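Local coordinates for cell division protein FtsI/penicillin binding protein 2 (Legionella pneumophila subsp. pneumophila ATCC 43290, PDB 4ZTK), which probably acts as a D,D-transpeptidase that cross-links peptidoglycan during cell division, at residues 37-42 and 299-304. Numbering follows the deposited sequence.
Sequences KQYHAK and AAPVFR
The phenol end of Y39 reaches helix 295-310 and meets P301 and V302 there, the backbones staying well apart, with 10.2 Å between the CA atoms of Y39 and A299. Y39 CG stands anti to its own carbonyl carbon (chi1 -68°), which sends the long ring from just beyond the C-terminal end of helix 22-38 toward helix 295-310. Y39 OH lies 3.6 Å from P301 CG, the puckered corner of the proline ring, the two side chains running obliquely to each other. V302 passes Y39 in the reverse direction; with its CG1 anti to the backbone N, it is the other branch that lies against the phenol, V302 CG2 being 3.7 Å from Y39 OH and 3.9 Å from Y39 CE2. Proline suits a kinked turn because P301 N has no hydrogen to give to the preceding turn. Y39 also packs on I280 of the central sheet. Here Y39 links the end of helix 22-38 to helix 295-310, both beside that sheet. The chemistry is mixed: Y39 CE2 and the hydroxyl make only van der Waals contact with P301 and V302, while the buried OH is satisfied by a hydrogen bond to L298 O, which should fix the phenol's position against the helix.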
loop_
_atom_site.group_PDB
_atom_site.type_symbol
_atom_site.label_atom_id
_atom_site.label_comp_id
_atom_site.label_asym_id
_atom_site.label_seq_id
_atom_site.Cartn_x
_atom_site.Cartn_y
_atom_site.Cartn_z
ATOM N N LYS A 37 12.277 13.343 -10.087
ATOM C CA LYS A 37 13.098 14.534 -10.261
ATOM C C LYS A 37 12.753 15.609 -9.229
ATOM O O LYS A 37 13.641 16.219 -8.633
ATOM C CB LYS A 37 12.958 15.089 -11.677
ATOM C CG LYS A 37 13.679 16.410 -11.881
ATOM C CD LYS A 37 13.841 16.742 -13.355
ATOM C CE LYS A 37 14.670 18.011 -13.549
ATOM N NZ LYS A 37 13.968 19.222 -13.028
ATOM N N GLN A 38 11.458 15.832 -9.022
ATOM C CA GLN A 38 10.990 16.853 -8.090
ATOM C C GLN A 38 11.403 16.549 -6.649
ATOM O O GLN A 38 11.673 17.457 -5.865
ATOM C CB GLN A 38 9.470 16.991 -8.182
ATOM C CG GLN A 38 8.866 17.994 -7.212
ATOM C CD GLN A 38 7.436 18.356 -7.573
ATOM O OE1 GLN A 38 6.967 18.046 -8.670
ATOM N NE2 GLN A 38 6.737 19.017 -6.653
ATOM N N TYR A 39 11.467 15.265 -6.316
ATOM C CA TYR A 39 11.771 14.832 -4.958
ATOM C C TYR A 39 13.251 14.525 -4.775
ATOM O O TYR A 39 13.661 14.071 -3.703
ATOM C CB TYR A 39 10.967 13.576 -4.612
ATOM C CG TYR A 39 9.474 13.777 -4.489
ATOM C CD1 TYR A 39 8.939 15.012 -4.142
ATOM C CD2 TYR A 39 8.596 12.720 -4.703
ATOM C CE1 TYR A 39 7.565 15.189 -4.017
ATOM C CE2 TYR A 39 7.226 12.886 -4.585
ATOM C CZ TYR A 39 6.716 14.122 -4.242
ATOM O OH TYR A 39 5.357 14.286 -4.124
ATOM N N HIS A 40 14.045 14.766 -5.819
ATOM C CA HIS A 40 15.455 14.384 -5.827
ATOM C C HIS A 40 15.625 12.940 -5.364
ATOM O O HIS A 40 16.568 12.619 -4.650
ATOM C CB HIS A 40 16.280 15.305 -4.925
ATOM C CG HIS A 40 16.168 16.755 -5.276
ATOM N ND1 HIS A 40 15.412 17.644 -4.543
ATOM C CD2 HIS A 40 16.717 17.473 -6.286
ATOM C CE1 HIS A 40 15.501 18.846 -5.083
ATOM N NE2 HIS A 40 16.285 18.769 -6.144
ATOM N N ALA A 41 14.693 12.082 -5.758
ATOM C CA ALA A 41 14.662 10.714 -5.261
ATOM C C ALA A 41 15.704 9.835 -5.940
ATOM O O ALA A 41 16.106 10.088 -7.076
ATOM C CB ALA A 41 13.280 10.124 -5.449
ATOM N N LYS A 42 16.134 8.795 -5.237
ATOM C CA LYS A 42 17.026 7.809 -5.826
ATOM C C LYS A 42 16.282 7.040 -6.914
ATOM O O LYS A 42 16.814 6.807 -7.998
ATOM C CB LYS A 42 17.555 6.853 -4.759
ATOM C CG LYS A 42 18.533 5.815 -5.293
ATOM C CD LYS A 42 19.057 4.926 -4.177
ATOM C CE LYS A 42 20.031 3.892 -4.715
ATOM N NZ LYS A 42 20.395 2.886 -3.678
ATOM N N ALA A 299 4.255 10.328 -1.521
ATOM C CA ALA A 299 3.615 9.345 -2.391
ATOM C C ALA A 299 2.140 9.650 -2.622
ATOM O O ALA A 299 1.614 9.415 -3.712
ATOM C CB ALA A 299 3.782 7.931 -1.824
ATOM N N ALA A 300 1.475 10.153 -1.588
ATOM C CA ALA A 300 0.047 10.461 -1.678
ATOM C C ALA A 300 -0.309 11.526 -2.728
ATOM O O ALA A 300 -1.271 11.346 -3.476
ATOM C CB ALA A 300 -0.524 10.834 -0.304
ATOM N N PRO A 301 0.450 12.638 -2.790
ATOM C CA PRO A 301 0.080 13.592 -3.840
ATOM C C PRO A 301 0.326 13.041 -5.244
ATOM O O PRO A 301 -0.378 13.431 -6.171
ATOM C CB PRO A 301 0.978 14.810 -3.558
ATOM C CG PRO A 301 2.073 14.302 -2.686
ATOM C CD PRO A 301 1.480 13.186 -1.887
ATOM N N VAL A 302 1.300 12.147 -5.392
ATOM C CA VAL A 302 1.560 11.518 -6.681
ATOM C C VAL A 302 0.387 10.619 -7.073
ATOM O O VAL A 302 -0.084 10.658 -8.216
ATOM C CB VAL A 302 2.878 10.716 -6.675
ATOM C CG1 VAL A 302 3.051 9.962 -7.985
ATOM C CG2 VAL A 302 4.068 11.645 -6.438
ATOM N N PHE A 303 -0.079 9.817 -6.114
ATOM C CA PHE A 303 -1.296 9.019 -6.264
ATOM C C PHE A 303 -2.448 9.891 -6.772
ATOM O O PHE A 303 -3.154 9.520 -7.711
ATOM C CB PHE A 303 -1.658 8.404 -4.909
ATOM C CG PHE A 303 -2.938 7.594 -4.899
ATOM C CD1 PHE A 303 -4.181 8.213 -4.836
ATOM C CD2 PHE A 303 -2.892 6.207 -4.879
ATOM C CE1 PHE A 303 -5.352 7.468 -4.798
ATOM C CE2 PHE A 303 -4.060 5.456 -4.829
ATOM C CZ PHE A 303 -5.290 6.089 -4.790
ATOM N N ARG A 304 -2.636 11.042 -6.132
ATOM C CA ARG A 304 -3.707 11.969 -6.487
ATOM C C ARG A 304 -3.640 12.408 -7.951
ATOM O O ARG A 304 -4.651 12.406 -8.656
ATOM C CB ARG A 304 -3.667 13.199 -5.583
ATOM C CG ARG A 304 -4.743 14.237 -5.901
ATOM C CD ARG A 304 -4.481 15.552 -5.182
ATOM N NE ARG A 304 -5.577 16.500 -5.356
ATOM C CZ ARG A 304 -5.441 17.822 -5.307
ATOM N NH1 ARG A 304 -4.249 18.366 -5.099
ATOM N NH2 ARG A 304 -6.500 18.604 -5.472
#